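Local coordinates for penicillin-binding protein PbpB (Mycobacterium tuberculosis, PDB 6KGU) that makes cross-linked peptidoglycan from lipid intermediates during mycobacterial cell wall synthesis and is inactivated by beta-lactam antibiotics such as aztreonam, at residues F348-R353 / T394-A399. Numbering follows the deposited sequence.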
loop_
_atom_site.group_PDB
_atom_site.type_symbol
_atom_site.label_atom_id
_atom_site.label_comp_id
_atom_site.label_asym_id
_atom_site.label_seq_id
_atom_site.Cartn_x
_atom_site.Cartn_y
_atom_site.Cartn_z
ATOM N N PHE A 348 -13.201 6.368 0.634
ATOM C CA PHE A 348 -12.045 5.492 0.549
ATOM C C PHE A 348 -10.774 6.140 1.091
ATOM O O PHE A 348 -9.735 5.472 1.111
ATOM C CB PHE A 348 -11.817 5.054 -0.910
ATOM C CG PHE A 348 -12.525 3.773 -1.289
ATOM C CD1 PHE A 348 -12.141 2.557 -0.734
ATOM C CD2 PHE A 348 -13.565 3.784 -2.206
ATOM C CE1 PHE A 348 -12.787 1.361 -1.104
ATOM C CE2 PHE A 348 -14.222 2.604 -2.581
ATOM C CZ PHE A 348 -13.833 1.392 -2.028
ATOM N N GLY A 349 -10.816 7.420 1.476
ATOM C CA GLY A 349 -9.716 8.073 2.171
ATOM C C GLY A 349 -8.693 8.770 1.299
ATOM O O GLY A 349 -7.645 9.185 1.814
ATOM N N LEU A 350 -8.957 8.926 0.007
ATOM C CA LEU A 350 -7.987 9.559 -0.874
ATOM C C LEU A 350 -7.925 11.060 -0.610
ATOM O O LEU A 350 -8.900 11.678 -0.179
ATOM C CB LEU A 350 -8.344 9.278 -2.331
ATOM C CG LEU A 350 -8.448 7.767 -2.599
ATOM C CD1 LEU A 350 -8.705 7.478 -4.082
ATOM C CD2 LEU A 350 -7.184 7.023 -2.101
ATOM N N GLY A 351 -6.753 11.642 -0.843
ATOM C CA GLY A 351 -6.532 13.059 -0.620
ATOM C C GLY A 351 -6.338 13.455 0.828
ATOM O O GLY A 351 -6.180 14.647 1.112
ATOM N N GLN A 352 -6.342 12.500 1.752
ATOM C CA GLN A 352 -6.223 12.769 3.176
ATOM C C GLN A 352 -5.159 11.853 3.776
ATOM O O GLN A 352 -5.108 10.661 3.460
ATOM C CB GLN A 352 -7.593 12.558 3.893
ATOM C CG GLN A 352 -8.834 13.030 3.072
ATOM C CD GLN A 352 -10.093 12.126 3.241
ATOM O OE1 GLN A 352 -10.665 12.048 4.331
ATOM N NE2 GLN A 352 -10.519 11.453 2.154
ATOM N N ARG A 353 -4.310 12.415 4.637
ATOM C CA ARG A 353 -3.383 11.609 5.423
ATOM C C ARG A 353 -4.122 10.555 6.240
ATOM O O ARG A 353 -5.205 10.805 6.777
ATOM C CB ARG A 353 -2.569 12.490 6.378
ATOM C CG ARG A 353 -1.438 13.209 5.721
ATOM C CD ARG A 353 -0.715 14.115 6.712
ATOM N NE ARG A 353 0.317 14.863 6.010
ATOM C CZ ARG A 353 0.158 16.090 5.531
ATOM N NH1 ARG A 353 -1.001 16.723 5.691
ATOM N NH2 ARG A 353 1.161 16.685 4.890
ATOM N N THR A 394 -3.145 0.851 -0.580
ATOM C CA THR A 394 -3.367 -0.372 0.181
ATOM C C THR A 394 -4.539 -0.222 1.149
ATOM O O THR A 394 -5.291 -1.175 1.375
ATOM C CB THR A 394 -2.080 -0.743 0.920
ATOM O OG1 THR A 394 -0.995 -0.741 -0.016
ATOM C CG2 THR A 394 -2.183 -2.113 1.531
ATOM N N GLY A 395 -4.711 0.968 1.728
ATOM C CA GLY A 395 -5.809 1.174 2.659
ATOM C C GLY A 395 -7.169 1.085 1.989
ATOM O O GLY A 395 -8.144 0.644 2.613
ATOM N N MET A 396 -7.250 1.473 0.711
ATOM C CA MET A 396 -8.485 1.313 -0.058
ATOM C C MET A 396 -8.909 -0.140 -0.114
ATOM O O MET A 396 -10.090 -0.464 0.065
ATOM C CB MET A 396 -8.301 1.835 -1.485
ATOM C CG MET A 396 -8.328 3.333 -1.623
ATOM S SD MET A 396 -9.001 3.816 -3.219
ATOM C CE MET A 396 -7.706 3.329 -4.359
ATOM N N TYR A 397 -7.963 -1.028 -0.421
ATOM C CA TYR A 397 -8.296 -2.441 -0.547
ATOM C C TYR A 397 -8.565 -3.058 0.821
ATOM O O TYR A 397 -9.318 -4.033 0.927
ATOM C CB TYR A 397 -7.175 -3.168 -1.308
ATOM C CG TYR A 397 -7.253 -2.874 -2.792
ATOM C CD1 TYR A 397 -6.963 -1.603 -3.283
ATOM C CD2 TYR A 397 -7.660 -3.854 -3.704
ATOM C CE1 TYR A 397 -7.059 -1.308 -4.654
ATOM C CE2 TYR A 397 -7.768 -3.570 -5.065
ATOM C CZ TYR A 397 -7.466 -2.291 -5.530
ATOM O OH TYR A 397 -7.555 -1.993 -6.874
ATOM N N GLN A 398 -8.000 -2.467 1.879
ATOM C CA GLN A 398 -8.322 -2.909 3.234
ATOM C C GLN A 398 -9.797 -2.700 3.548
ATOM O O GLN A 398 -10.419 -3.528 4.234
ATOM C CB GLN A 398 -7.444 -2.172 4.250
ATOM C CG GLN A 398 -7.657 -2.632 5.686
ATOM C CD GLN A 398 -8.827 -1.955 6.333
ATOM O OE1 GLN A 398 -9.216 -0.849 5.939
ATOM N NE2 GLN A 398 -9.422 -2.618 7.312
ATOM N N ALA A 399 -10.376 -1.591 3.068
ATOM C CA ALA A 399 -11.796 -1.334 3.301
ATOM C C ALA A 399 -12.647 -2.461 2.735
ATOM O O ALA A 399 -13.601 -2.928 3.372
ATOM C CB ALA A 399 -12.208 -0.002 2.660
#
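F348 and L350 pack on M396, and the F348 ring also reaches A399, in a buried apolar contact without hydrogen bonds across it, joining the turn that follows helix 338-347 to helix 390-401 in the transpeptidase domain. M396 carries most of it. Its CG lies opposite the carbonyl carbon, on the side of the backbone N (chi1 -77°), and the bend at chi2 (-149°) brings SD up against both F348 and L350. M396 SD is 3.8 Å from F348 CB and equally 3.8 Å from L350 CD1. The sulfur stands 4.6 Å from the centroid of the F348 ring, 36° off its normal, in an oblique Met-aromatic contact. Farther out, the same ring presents an edge to the helix backbone, with F348 CE1 3.5 Å from M396 O, near the ring plane. F348 CE1 also lies 4.0 Å from A399 CB, one turn on from M396. G349, with positive phi, ends helix 338-347 in a Schellman motif and is also the first residue of a type II turn to Q352, with L350 and G351 at its centre. There Q352 NE2 donates a nearly straight bond of 2.8 Å to L350 O. V274 of helix 272-281 touches both F348 and M396. The C-capped helix 338-347 thus packs across helix 390-401 and onto helix 272-281, which follows S269, the probable acyl-ester serine and start of a probable SxxK motif, about 10 Å from M396 between side chains, in the penicillin-binding transpeptidase fold.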